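Local coordinates for malonyl acyl carrier protein transacylase (Streptococcus pneumoniae, PDB 3IM8), which probably catalyses transfer of the malonyl group from malonyl-CoA to holo acyl carrier protein, a loading step of fatty acid synthesis, at residues S95-S100 against C224-N229; A117-A122 against S201-A206; P156-T161 against E250-Y255; S220-P225 against A233-E238; I266-E271 against T288-H293. All blocks are in the same frame, centred on the assembly; numbering follows the deposited sequence.

Interaction 1: residues S95-S100 against C224-N229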
# COMPACT_ATOMS: atom_id res chain seq x y z
N SER A 95 -3.59 -1.86 -6.89
CA SER A 95 -3.89 -0.69 -7.75
C SER A 95 -2.86 -0.56 -8.89
O SER A 95 -3.23 -0.33 -10.03
CB SER A 95 -3.90 0.61 -6.91
OG SER A 95 -4.80 0.52 -5.81
N ALA A 96 -1.57 -0.71 -8.52
CA ALA A 96 -0.39 -0.74 -9.39
C ALA A 96 -0.43 -1.93 -10.36
O ALA A 96 -0.08 -1.81 -11.53
CB ALA A 96 0.77 -0.84 -8.56
N LEU A 97 -0.89 -3.09 -9.89
CA LEU A 97 -1.12 -4.26 -10.78
C LEU A 97 -2.14 -3.94 -11.85
O LEU A 97 -1.95 -4.33 -13.00
CB LEU A 97 -1.54 -5.53 -10.01
CG LEU A 97 -0.33 -6.23 -9.36
CD1 LEU A 97 -0.83 -7.29 -8.34
CD2 LEU A 97 0.64 -6.85 -10.40
N VAL A 98 -3.20 -3.24 -11.48
CA VAL A 98 -4.21 -2.75 -12.44
C VAL A 98 -3.61 -1.74 -13.42
O VAL A 98 -3.74 -1.89 -14.64
CB VAL A 98 -5.47 -2.17 -11.77
CG1 VAL A 98 -6.42 -1.47 -12.83
CG2 VAL A 98 -6.24 -3.28 -11.06
N ALA A 99 -2.89 -0.74 -12.88
CA ALA A 99 -2.24 0.23 -13.74
C ALA A 99 -1.18 -0.39 -14.65
O ALA A 99 -0.98 0.08 -15.74
CB ALA A 99 -1.66 1.36 -12.90
N SER A 100 -0.54 -1.49 -14.23
CA SER A 100 0.56 -2.04 -14.99
C SER A 100 0.07 -3.00 -16.04
O SER A 100 0.89 -3.61 -16.73
CB SER A 100 1.57 -2.75 -14.07
OG SER A 100 0.92 -3.84 -13.46
N CYS A 224 3.55 -2.33 -18.25
CA CYS A 224 4.66 -1.55 -17.76
C CYS A 224 5.23 -2.19 -16.48
O CYS A 224 4.51 -2.93 -15.79
CB CYS A 224 4.22 -0.10 -17.59
SG CYS A 224 3.78 0.28 -15.92
N PRO A 225 6.53 -1.96 -16.20
CA PRO A 225 7.18 -2.66 -15.13
C PRO A 225 6.60 -2.21 -13.78
O PRO A 225 6.31 -1.02 -13.60
CB PRO A 225 8.65 -2.27 -15.25
CG PRO A 225 8.80 -1.71 -16.70
CD PRO A 225 7.44 -1.14 -17.02
N LEU A 226 6.42 -3.18 -12.88
CA LEU A 226 5.95 -2.96 -11.49
C LEU A 226 7.03 -3.45 -10.52
O LEU A 226 7.52 -4.55 -10.66
CB LEU A 226 4.64 -3.70 -11.23
CG LEU A 226 4.08 -3.67 -9.79
CD1 LEU A 226 2.60 -3.77 -9.83
CD2 LEU A 226 4.58 -4.82 -8.92
N VAL A 227 7.43 -2.61 -9.55
CA VAL A 227 8.37 -2.98 -8.50
C VAL A 227 7.61 -3.52 -7.29
O VAL A 227 6.85 -2.79 -6.64
CB VAL A 227 9.29 -1.80 -8.13
CG1 VAL A 227 10.30 -2.19 -7.09
CG2 VAL A 227 10.02 -1.29 -9.40
N GLY A 228 7.75 -4.82 -7.01
CA GLY A 228 6.96 -5.43 -5.93
C GLY A 228 7.45 -5.14 -4.53
O GLY A 228 8.63 -4.96 -4.28
N ASN A 229 6.51 -5.11 -3.59
CA ASN A 229 6.78 -4.81 -2.18
C ASN A 229 7.71 -5.82 -1.51
O ASN A 229 8.60 -5.46 -0.70
CB ASN A 229 5.44 -4.80 -1.42
CG ASN A 229 4.61 -3.52 -1.64
OD1 ASN A 229 5.06 -2.50 -2.24
ND2 ASN A 229 3.41 -3.57 -1.14

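Interaction 2: residues A117-A122 against S201-A206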
# COMPACT_ATOMS: atom_id res chain seq x y z
N ALA A 117 -11.19 -8.77 3.91
CA ALA A 117 -11.86 -9.73 4.77
C ALA A 117 -10.87 -10.67 5.43
O ALA A 117 -10.83 -10.69 6.66
CB ALA A 117 -12.96 -10.52 3.99
N TYR A 118 -10.02 -11.36 4.65
CA TYR A 118 -9.09 -12.36 5.22
C TYR A 118 -8.13 -11.73 6.19
O TYR A 118 -7.81 -12.33 7.20
CB TYR A 118 -8.26 -13.08 4.17
CG TYR A 118 -9.05 -13.81 3.08
CD1 TYR A 118 -8.55 -13.90 1.78
CD2 TYR A 118 -10.32 -14.40 3.35
CE1 TYR A 118 -9.26 -14.54 0.77
CE2 TYR A 118 -11.04 -15.07 2.34
CZ TYR A 118 -10.49 -15.13 1.05
OH TYR A 118 -11.13 -15.77 0.03
N MET A 119 -7.64 -10.52 5.88
CA MET A 119 -6.67 -9.79 6.74
C MET A 119 -7.31 -9.37 8.06
O MET A 119 -6.70 -9.52 9.11
CB MET A 119 -6.06 -8.59 6.01
CG MET A 119 -5.11 -9.02 4.90
SD MET A 119 -4.27 -7.74 3.93
CE MET A 119 -3.25 -6.93 5.13
N GLU A 120 -8.53 -8.82 7.97
CA GLU A 120 -9.33 -8.37 9.12
C GLU A 120 -9.64 -9.51 10.10
O GLU A 120 -9.47 -9.35 11.30
CB GLU A 120 -10.64 -7.69 8.61
CG GLU A 120 -11.60 -7.08 9.69
CD GLU A 120 -12.63 -6.01 9.11
OE1 GLU A 120 -13.21 -6.17 7.97
OE2 GLU A 120 -12.85 -4.99 9.84
N GLU A 121 -10.10 -10.64 9.58
CA GLU A 121 -10.42 -11.80 10.45
C GLU A 121 -9.16 -12.40 11.07
O GLU A 121 -9.16 -12.77 12.21
CB GLU A 121 -11.23 -12.86 9.68
CG GLU A 121 -10.44 -13.75 8.71
CD GLU A 121 -11.29 -14.58 7.72
OE1 GLU A 121 -11.24 -15.84 7.82
OE2 GLU A 121 -11.97 -13.99 6.84
N ALA A 122 -8.08 -12.49 10.30
CA ALA A 122 -6.89 -13.13 10.79
C ALA A 122 -6.15 -12.21 11.77
O ALA A 122 -5.49 -12.68 12.68
CB ALA A 122 -6.00 -13.55 9.63
N SER A 201 4.39 -13.12 10.10
CA SER A 201 3.83 -14.50 10.08
C SER A 201 2.45 -14.66 10.71
O SER A 201 1.74 -15.63 10.41
CB SER A 201 4.76 -15.47 10.77
OG SER A 201 6.04 -14.86 10.83
N LEU A 202 2.06 -13.73 11.57
CA LEU A 202 0.70 -13.79 12.15
C LEU A 202 -0.32 -13.85 11.05
O LEU A 202 -1.42 -14.38 11.23
CB LEU A 202 0.43 -12.63 13.11
CG LEU A 202 1.39 -12.71 14.31
CD1 LEU A 202 1.60 -11.36 14.96
CD2 LEU A 202 0.94 -13.80 15.31
N LEU A 203 0.06 -13.36 9.87
CA LEU A 203 -0.91 -13.32 8.76
C LEU A 203 -0.87 -14.55 7.88
O LEU A 203 -1.57 -14.59 6.86
CB LEU A 203 -0.73 -12.04 7.92
CG LEU A 203 -1.63 -10.96 8.57
CD1 LEU A 203 -1.15 -10.60 10.00
CD2 LEU A 203 -1.74 -9.73 7.70
N GLU A 204 -0.08 -15.55 8.26
CA GLU A 204 0.02 -16.81 7.49
C GLU A 204 -1.35 -17.44 7.20
O GLU A 204 -1.61 -17.79 6.06
CB GLU A 204 1.04 -17.80 8.14
CG GLU A 204 1.78 -18.72 7.12
CD GLU A 204 0.90 -19.88 6.64
OE1 GLU A 204 1.18 -20.52 5.62
OE2 GLU A 204 -0.10 -20.16 7.30
N PRO A 205 -2.23 -17.55 8.21
CA PRO A 205 -3.61 -17.98 7.90
C PRO A 205 -4.32 -17.13 6.81
O PRO A 205 -5.00 -17.67 5.91
CB PRO A 205 -4.36 -17.83 9.25
CG PRO A 205 -3.27 -17.97 10.32
CD PRO A 205 -1.99 -17.41 9.67
N ALA A 206 -4.16 -15.81 6.88
CA ALA A 206 -4.72 -14.95 5.84
C ALA A 206 -4.15 -15.36 4.46
O ALA A 206 -4.91 -15.58 3.49
CB ALA A 206 -4.47 -13.44 6.16

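Interaction 3: residues P156-T161 against E250-Y255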
# COMPACT_ATOMS: atom_id res chain seq x y z
N PRO A 156 10.40 -6.59 11.52
CA PRO A 156 10.07 -5.36 10.79
C PRO A 156 8.96 -5.66 9.78
O PRO A 156 9.03 -6.66 9.08
CB PRO A 156 11.38 -4.98 10.09
CG PRO A 156 12.45 -5.55 11.00
CD PRO A 156 11.83 -6.92 11.39
N ALA A 157 7.94 -4.80 9.74
CA ALA A 157 6.79 -4.92 8.84
C ALA A 157 6.92 -3.96 7.65
O ALA A 157 6.58 -4.31 6.52
CB ALA A 157 5.46 -4.62 9.62
N ASN A 158 7.36 -2.71 7.91
CA ASN A 158 7.39 -1.72 6.85
C ASN A 158 8.73 -1.05 6.83
O ASN A 158 9.04 -0.31 7.74
CB ASN A 158 6.29 -0.67 7.03
CG ASN A 158 4.86 -1.24 6.90
OD1 ASN A 158 4.29 -1.70 7.86
ND2 ASN A 158 4.31 -1.18 5.71
N TYR A 159 9.51 -1.30 5.80
CA TYR A 159 10.75 -0.53 5.57
C TYR A 159 10.40 0.72 4.75
O TYR A 159 10.46 0.70 3.53
CB TYR A 159 11.82 -1.35 4.82
CG TYR A 159 12.35 -2.54 5.62
CD1 TYR A 159 11.68 -3.78 5.62
CD2 TYR A 159 13.52 -2.44 6.37
CE1 TYR A 159 12.16 -4.88 6.34
CE2 TYR A 159 14.02 -3.57 7.10
CZ TYR A 159 13.32 -4.77 7.07
OH TYR A 159 13.76 -5.87 7.74
N ASN A 160 10.04 1.80 5.44
CA ASN A 160 9.60 3.05 4.76
C ASN A 160 10.74 3.93 4.23
O ASN A 160 10.76 4.28 3.04
CB ASN A 160 8.60 3.86 5.63
CG ASN A 160 7.39 3.04 6.09
OD1 ASN A 160 6.92 2.13 5.40
ND2 ASN A 160 6.85 3.40 7.26
N THR A 161 11.65 4.33 5.13
CA THR A 161 12.88 5.05 4.80
C THR A 161 14.06 4.42 5.57
O THR A 161 13.82 3.60 6.47
CB THR A 161 12.78 6.56 5.14
OG1 THR A 161 12.92 6.74 6.56
CG2 THR A 161 11.38 7.15 4.69
N GLU A 250 4.87 -10.88 4.80
CA GLU A 250 6.31 -10.49 4.76
C GLU A 250 6.52 -8.95 4.73
O GLU A 250 5.58 -8.21 4.40
CB GLU A 250 7.01 -11.19 3.58
CG GLU A 250 7.10 -12.68 3.80
CD GLU A 250 7.87 -13.41 2.73
OE1 GLU A 250 8.82 -12.85 2.15
OE2 GLU A 250 7.52 -14.57 2.51
N PRO A 251 7.74 -8.46 5.07
CA PRO A 251 7.97 -6.99 5.11
C PRO A 251 7.69 -6.30 3.76
O PRO A 251 7.99 -6.84 2.72
CB PRO A 251 9.44 -6.86 5.51
CG PRO A 251 9.80 -8.18 6.14
CD PRO A 251 8.93 -9.22 5.54
N VAL A 252 7.05 -5.14 3.80
CA VAL A 252 7.01 -4.20 2.66
C VAL A 252 8.28 -3.31 2.59
O VAL A 252 8.62 -2.56 3.49
CB VAL A 252 5.75 -3.34 2.71
CG1 VAL A 252 5.75 -2.28 1.59
CG2 VAL A 252 4.50 -4.21 2.62
N ARG A 253 9.00 -3.44 1.49
CA ARG A 253 10.33 -2.85 1.40
C ARG A 253 10.23 -1.66 0.46
O ARG A 253 10.53 -1.76 -0.75
CB ARG A 253 11.37 -3.89 0.94
CG ARG A 253 11.58 -4.99 1.94
CD ARG A 253 12.64 -6.02 1.47
NE ARG A 253 12.88 -7.03 2.51
CZ ARG A 253 13.72 -6.91 3.56
NH1 ARG A 253 14.47 -5.81 3.74
NH2 ARG A 253 13.82 -7.90 4.44
N PHE A 254 9.75 -0.54 1.02
CA PHE A 254 9.45 0.63 0.20
C PHE A 254 10.72 1.33 -0.32
O PHE A 254 10.83 1.54 -1.52
CB PHE A 254 8.50 1.63 0.91
CG PHE A 254 8.04 2.77 0.02
CD1 PHE A 254 8.58 4.05 0.18
CD2 PHE A 254 7.09 2.55 -1.00
CE1 PHE A 254 8.18 5.10 -0.62
CE2 PHE A 254 6.69 3.58 -1.86
CZ PHE A 254 7.22 4.88 -1.66
N TYR A 255 11.67 1.66 0.55
CA TYR A 255 12.83 2.48 0.09
C TYR A 255 13.70 1.74 -0.90
O TYR A 255 14.22 2.34 -1.83
CB TYR A 255 13.64 3.11 1.23
CG TYR A 255 14.33 2.17 2.22
CD1 TYR A 255 13.79 1.95 3.49
CD2 TYR A 255 15.54 1.53 1.89
CE1 TYR A 255 14.42 1.12 4.42
CE2 TYR A 255 16.18 0.70 2.80
CZ TYR A 255 15.61 0.51 4.07
OH TYR A 255 16.22 -0.30 4.97

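Interaction 4: residues S220-P225 against A233-E238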
# COMPACT_ATOMS: atom_id res chain seq x y z
N SER A 220 -2.61 -11.08 -16.70
CA SER A 220 -2.19 -10.79 -18.09
C SER A 220 -0.75 -10.34 -18.14
O SER A 220 -0.10 -10.21 -17.09
CB SER A 220 -3.02 -9.65 -18.72
OG SER A 220 -4.36 -10.02 -19.03
N ASP A 221 -0.26 -10.06 -19.35
CA ASP A 221 1.07 -9.51 -19.55
C ASP A 221 1.18 -8.10 -18.94
O ASP A 221 0.22 -7.32 -19.03
CB ASP A 221 1.32 -9.39 -21.07
CG ASP A 221 1.77 -10.70 -21.72
OD1 ASP A 221 1.85 -10.77 -22.98
OD2 ASP A 221 2.10 -11.65 -20.96
N PHE A 222 2.32 -7.77 -18.33
CA PHE A 222 2.62 -6.40 -17.85
C PHE A 222 2.76 -5.44 -19.03
O PHE A 222 3.50 -5.71 -19.96
CB PHE A 222 3.92 -6.36 -17.02
CG PHE A 222 3.75 -6.87 -15.57
CD1 PHE A 222 4.17 -8.15 -15.22
CD2 PHE A 222 3.17 -6.07 -14.58
CE1 PHE A 222 4.04 -8.62 -13.90
CE2 PHE A 222 3.04 -6.52 -13.25
CZ PHE A 222 3.46 -7.78 -12.90
N THR A 223 2.07 -4.31 -18.99
CA THR A 223 2.24 -3.32 -20.02
C THR A 223 3.26 -2.31 -19.54
O THR A 223 3.81 -1.54 -20.32
CB THR A 223 0.89 -2.76 -20.51
OG1 THR A 223 0.15 -2.18 -19.43
CG2 THR A 223 0.06 -3.93 -21.11
N CYS A 224 3.55 -2.33 -18.25
CA CYS A 224 4.66 -1.55 -17.76
C CYS A 224 5.23 -2.19 -16.48
O CYS A 224 4.51 -2.93 -15.79
CB CYS A 224 4.22 -0.10 -17.59
SG CYS A 224 3.78 0.28 -15.92
N PRO A 225 6.53 -1.96 -16.20
CA PRO A 225 7.18 -2.66 -15.13
C PRO A 225 6.60 -2.21 -13.78
O PRO A 225 6.31 -1.02 -13.60
CB PRO A 225 8.65 -2.27 -15.25
CG PRO A 225 8.80 -1.71 -16.70
CD PRO A 225 7.44 -1.14 -17.02
N ALA A 233 11.73 -5.75 -6.35
CA ALA A 233 12.26 -6.05 -7.68
C ALA A 233 11.12 -5.97 -8.67
O ALA A 233 9.94 -6.02 -8.27
CB ALA A 233 12.89 -7.45 -7.68
N VAL A 234 11.43 -5.88 -9.95
CA VAL A 234 10.40 -5.79 -11.01
C VAL A 234 9.73 -7.13 -11.04
O VAL A 234 10.40 -8.16 -11.19
CB VAL A 234 10.99 -5.51 -12.42
CG1 VAL A 234 9.94 -5.73 -13.53
CG2 VAL A 234 11.62 -4.08 -12.47
N MET A 235 8.42 -7.12 -10.92
CA MET A 235 7.65 -8.35 -10.86
C MET A 235 7.46 -9.01 -12.24
O MET A 235 7.27 -8.34 -13.25
CB MET A 235 6.32 -8.07 -10.17
CG MET A 235 5.52 -9.32 -9.82
SD MET A 235 4.01 -8.90 -8.97
CE MET A 235 4.60 -8.50 -7.39
N GLN A 236 7.52 -10.35 -12.26
CA GLN A 236 7.35 -11.19 -13.45
C GLN A 236 6.02 -11.87 -13.38
O GLN A 236 5.58 -12.19 -12.30
CB GLN A 236 8.47 -12.26 -13.59
CG GLN A 236 9.93 -11.78 -13.38
CD GLN A 236 10.36 -10.81 -14.48
OE1 GLN A 236 10.41 -11.20 -15.66
NE2 GLN A 236 10.66 -9.55 -14.12
N LYS A 237 5.38 -12.04 -14.54
CA LYS A 237 3.98 -12.45 -14.63
C LYS A 237 3.75 -13.79 -13.95
O LYS A 237 2.72 -13.99 -13.27
CB LYS A 237 3.50 -12.50 -16.10
CG LYS A 237 2.12 -13.09 -16.37
CD LYS A 237 1.79 -12.98 -17.86
CE LYS A 237 0.51 -13.68 -18.28
NZ LYS A 237 0.25 -13.49 -19.77
N GLU A 238 4.72 -14.69 -14.09
CA GLU A 238 4.55 -16.07 -13.64
C GLU A 238 4.65 -16.15 -12.12
O GLU A 238 4.37 -17.18 -11.54
CB GLU A 238 5.61 -16.95 -14.34
CG GLU A 238 7.08 -16.62 -14.00
CD GLU A 238 7.75 -15.61 -14.97
OE1 GLU A 238 8.97 -15.36 -14.76
OE2 GLU A 238 7.12 -15.06 -15.92

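Interaction 5: residues I266-E271 against T288-H293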
# COMPACT_ATOMS: atom_id res chain seq x y z
N ILE A 266 14.34 6.44 -13.24
CA ILE A 266 13.14 7.28 -13.18
C ILE A 266 13.43 8.60 -12.42
O ILE A 266 14.02 8.57 -11.34
CB ILE A 266 11.80 6.54 -12.75
CG1 ILE A 266 11.42 6.85 -11.33
CG2 ILE A 266 11.77 5.05 -13.05
CD1 ILE A 266 10.70 8.14 -11.24
N SER A 267 13.04 9.75 -13.00
CA SER A 267 13.33 11.09 -12.41
C SER A 267 12.19 11.73 -11.57
O SER A 267 12.44 12.36 -10.52
CB SER A 267 13.79 12.07 -13.50
OG SER A 267 12.85 12.13 -14.56
N ASN A 268 10.97 11.53 -12.04
CA ASN A 268 9.76 12.19 -11.57
C ASN A 268 8.84 11.19 -10.80
O ASN A 268 8.56 10.10 -11.30
CB ASN A 268 9.05 12.65 -12.85
CG ASN A 268 8.33 13.96 -12.69
OD1 ASN A 268 7.13 14.07 -13.04
ND2 ASN A 268 9.03 14.99 -12.18
N PHE A 269 8.35 11.54 -9.62
CA PHE A 269 7.42 10.62 -8.90
C PHE A 269 6.03 11.22 -8.71
O PHE A 269 5.94 12.35 -8.25
CB PHE A 269 7.96 10.13 -7.54
CG PHE A 269 9.20 9.26 -7.64
CD1 PHE A 269 9.09 7.87 -7.67
CD2 PHE A 269 10.48 9.85 -7.65
CE1 PHE A 269 10.22 7.06 -7.73
CE2 PHE A 269 11.65 9.03 -7.72
CZ PHE A 269 11.51 7.65 -7.76
N ILE A 270 4.97 10.49 -9.08
CA ILE A 270 3.58 11.02 -8.87
C ILE A 270 2.88 10.05 -7.96
O ILE A 270 2.71 8.87 -8.32
CB ILE A 270 2.79 11.25 -10.19
CG1 ILE A 270 3.45 12.41 -11.01
CG2 ILE A 270 1.35 11.66 -9.91
CD1 ILE A 270 2.85 12.60 -12.41
N GLU A 271 2.53 10.52 -6.76
CA GLU A 271 1.79 9.65 -5.85
C GLU A 271 0.31 9.80 -6.17
O GLU A 271 -0.22 10.92 -6.24
CB GLU A 271 2.09 9.99 -4.38
CG GLU A 271 1.17 9.26 -3.41
CD GLU A 271 1.52 9.53 -1.99
OE1 GLU A 271 2.24 10.52 -1.75
OE2 GLU A 271 1.07 8.77 -1.12
N THR A 288 16.08 15.46 -3.52
CA THR A 288 16.26 16.00 -4.89
C THR A 288 15.32 15.40 -5.93
O THR A 288 15.26 15.92 -7.05
CB THR A 288 17.72 15.82 -5.46
OG1 THR A 288 17.98 14.43 -5.75
CG2 THR A 288 18.77 16.40 -4.49
N ALA A 289 14.59 14.33 -5.58
CA ALA A 289 13.67 13.69 -6.54
C ALA A 289 12.47 14.59 -6.81
O ALA A 289 11.90 15.22 -5.91
CB ALA A 289 13.22 12.26 -6.03
N HIS A 290 12.07 14.66 -8.07
CA HIS A 290 10.88 15.44 -8.42
C HIS A 290 9.60 14.68 -8.05
O HIS A 290 9.39 13.54 -8.43
CB HIS A 290 10.89 15.84 -9.90
CG HIS A 290 12.09 16.65 -10.31
ND1 HIS A 290 12.36 17.89 -9.79
CD2 HIS A 290 13.08 16.39 -11.20
CE1 HIS A 290 13.46 18.37 -10.33
NE2 HIS A 290 13.92 17.47 -11.19
N LEU A 291 8.73 15.34 -7.31
CA LEU A 291 7.62 14.66 -6.68
C LEU A 291 6.37 15.53 -6.71
O LEU A 291 6.45 16.76 -6.64
CB LEU A 291 8.00 14.37 -5.27
CG LEU A 291 7.18 13.65 -4.19
CD1 LEU A 291 6.79 12.21 -4.55
CD2 LEU A 291 8.18 13.64 -3.03
N ALA A 292 5.23 14.84 -6.78
CA ALA A 292 3.93 15.43 -6.90
C ALA A 292 2.97 14.34 -6.44
O ALA A 292 3.29 13.15 -6.49
CB ALA A 292 3.67 15.74 -8.35
N HIS A 293 1.81 14.75 -5.95
CA HIS A 293 0.77 13.79 -5.65
C HIS A 293 -0.54 14.32 -6.19
O HIS A 293 -0.69 15.52 -6.32
CB HIS A 293 0.71 13.55 -4.15
CG HIS A 293 0.36 14.76 -3.34
ND1 HIS A 293 -0.94 15.08 -2.99
CD2 HIS A 293 1.14 15.73 -2.79
CE1 HIS A 293 -0.95 16.18 -2.27
NE2 HIS A 293 0.30 16.60 -2.15
O HOH W 1 -2.09 11.99 -3.64

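Interaction 1: residues S95-S100 against C224-N229
Leu226 extends with CG anti to its own backbone N (chi1 175°), which carries CD1 up against the last turns of helix 92-99, while Leu97, with CG anti to its carbonyl carbon (chi1 -79°), folds a methyl round to meet it. The tip of Leu226 lodges between two side chains of the helix: CD1 lies 3.7 Å from Ala96 CB and 3.7 Å from Leu97 CD2. Between these it rests on the helix backbone itself, with CD1 3.6 Å from Leu97 N. The small Ala96 side chain is consistent with the leucine coming this close to the main chain. Ser100, just past the helix end, is the polar counterpart. Its OG turns back to the carbonyls of Ala96 and Leu97, 3.0 Å from Ala96 O and 2.9 Å from Leu97 O, within reach of both for one proton, while its CB sits 3.4 Å from Cys224 O. Between the segments the one backbone bond is weak, Cys224 N to Ser100 O at 3.3 Å; the same carbonyl also bonds Thr223. The helix follows the predicted nucleophile Ser90, in a sequence consistent with a nucleophile elbow. Val86 of strand 85-88 lies against Ala96, Ser100 and Leu226, helix 240-247 meets Leu97 through Ile240 and Leu244, and helix 58-78 packs on Ser95, Val98 and Ala99.

Interaction 2: residues A117-A122 against S201-A206
Ala206, in the first turn of helix 204-215, carries the apolar part of the contact by pressing its methyl onto the end of helix 105-122. Ala206 CB meets Ala122 CB at 3.8 Å and reaches the helix backbone at Tyr118 O, 3.7 Å away. With small groups facing each other here, the chains come close, CA of Tyr118 lying 5.1 Å from CA of Ala206. A second, looser apolar touch lies beside it: Met119 CE approaches Leu203 CD2 at 4.1 Å. The bend of Met119 at its thioether (chi3 64°) turns this terminal methyl aside from the otherwise extended chain. Leu203 holds the N-cap position, so its side chain packs where the helix begins.

No hydrogen bond joins the two segments directly. A polar link runs past them instead: Tyr118 begins toward Ala206 but leads its ring away, and its OH bonds Thr213 further along helix 204-215. The Met119 side chain also packs on Phe198 and lies about 4 Å from a bound acetate, probably from the crystallisation liquor. It is about 5 Å from the side chains of the predicted active-site residues Ser90 and His199, consistent with a wall of the acyltransferase pocket.

Interaction 3: residues P156-T161 against E250-Y255
Val252 is gripped through both its backbone polar atoms: its N donates to Ala157 O at 2.9 Å, and its O accepts from Tyr159 N at 2.8 Å. The next carbonyl, Tyr159 O, takes Phe254 N at 2.9 Å and, weakly, Tyr255 N, so it receives the amides of a helix that is just starting. Bonding to the residues before and after Asn158 is the parallel pattern, with Asn158 opposite Val252 and Tyr159 opposite Arg253. The short strand 252-253 thereby forms an outer edge of the mixed sheet, the ferredoxin-like part of the acyltransferase fold. On its other side strand 154-161 carries two classic beta bulges, Ala157 with Asn158 facing Val166 and Asn160 with Thr161 facing Gln164.

On the face with Tyr159 and Arg253, the guanidinium lies flat over one face of the ring, planes 20° apart and centres 4.4 Å apart, an off-centre cation-pi stack. Arg253 is extended from CG to NE, which carries the group out along the ring toward Tyr159 OH. Outer partners hold both ends: Glu142 bonds the phenol and Glu256 the guanidinium. Pro251 meets the edge of the same ring, its CB 3.5 Å from Tyr159 CE1. Tyr255 comes obliquely, its CE1 3.6 Å from Tyr159 CB, and its CD1 crowds Thr161 C at 3.2 Å. On the opposite face Val252 lies alongside Asn158 and touches the predicted active-site His199.

Interaction 4: residues S220-P225 against A233-E238
Lys237 runs its side chain across the loop 220-225 to meet Asp221. Its CB starts beside the ring of Phe222, 4.5 Å from CD1. With CG anti to the backbone N (chi1 173°) and every later torsion also extended, the chain is straight and passes along the backbone of Ser220. CG skirts Ser220 O, CD lies 3.4 Å from that same oxygen, and CE sits beside the Ser220 carbonyl carbon. NZ then ends at Asp221 OD2, 2.9 Å away, in a salt bridge. The ammonium meets OD2 from well above the carboxylate plane, 55° out of it. The contact lies at the surface, where solvent would probably weaken the attraction.

Both segments belong to one long connection between helix 204-215 and helix 240-247, with the chain doubling back between them. Next to the salt bridge along the chain, Phe222 carries the apolar part of the contact. Lys237 N lies at the edge of its ring, near the plane. Phe222 CE1 lies 3.3 Å from Met235 O. CZ meets the Met235 side chain along its length, 4.0 Å from CB and 4.1 Å from SD. Leu97 of helix 92-99 and Ile240 of helix 240-247 also touch this phenylalanine. Farther along, Pro225 CB meets Val234 CG1 at 4.1 Å. Gln236 curls back over its own segment, NE2 donating to Val234 O at 3.3 Å in a straight bond (166°) that comes from above the carbonyl plane.

Interaction 5: residues I266-E271 against T288-H293
Ala289 touches Phe269 just before the second strand begins, its CB 4.0 Å from Phe269 CE2. His290 opens the parallel pairing: its N reaches Ser267 O only weakly, while its O accepts from Phe269 N in a contact modelled so short that its exact length is doubtful. Its side chain shares a face with Asn268, the two crossing at about a right angle with amide and imidazole planes 51° apart. Leu291, turned to the other face, has CG anti to the backbone N (chi1 -179°), which brings CD1 within 3.8 Å of Phe269 CB. Its CA adds a C-H contact, 3.3 Å from Phe269 O. Ala292 is bonded through both backbone atoms, N to Phe269 O at 3.0 Å and O to Glu271 N at 2.8 Å. His293 sets CB against Glu271 CB at 3.8 Å and leads its ring away. A water joins Glu271 O and His293 ND1 through two weak bonds.

Strands 268-272 and 290-294 are the two arms of a beta-alpha-beta crossover through helix 277-285, the later strand lying at the edge of the parallel sheet. Glu271 makes no salt bridge with His293, whose ND1 is 5.7 Å from OE1. Its carboxylate instead binds Ser279 OG and Leu278 N, and that helix start would probably stabilise its negative charge.

Along the chain, 95-100 and 117-122 come first, then 156-161 and 201-206; the loop 220-238 supplies the rest of interaction 1 and all of interaction 4, which share Cys224 and Pro225 and have centres about 7 Å apart. The chain then runs through 250-255 into helix 254-263 and on to interaction 5. Interaction 3 belongs to the mixed sheet, interaction 5 to the parallel one; their centres are about 20 Å apart. Interactions 1 and 3 touch where Asn229 meets Val252 and Arg253, linking the loop 224-229 to strand 252-253 of the mixed sheet. Interactions 2 and 3 approach the predicted catalytic residues, whereas interaction 5, about 33 Å from interaction 2 between centres, lies on the opposite side of the chain's centre from it.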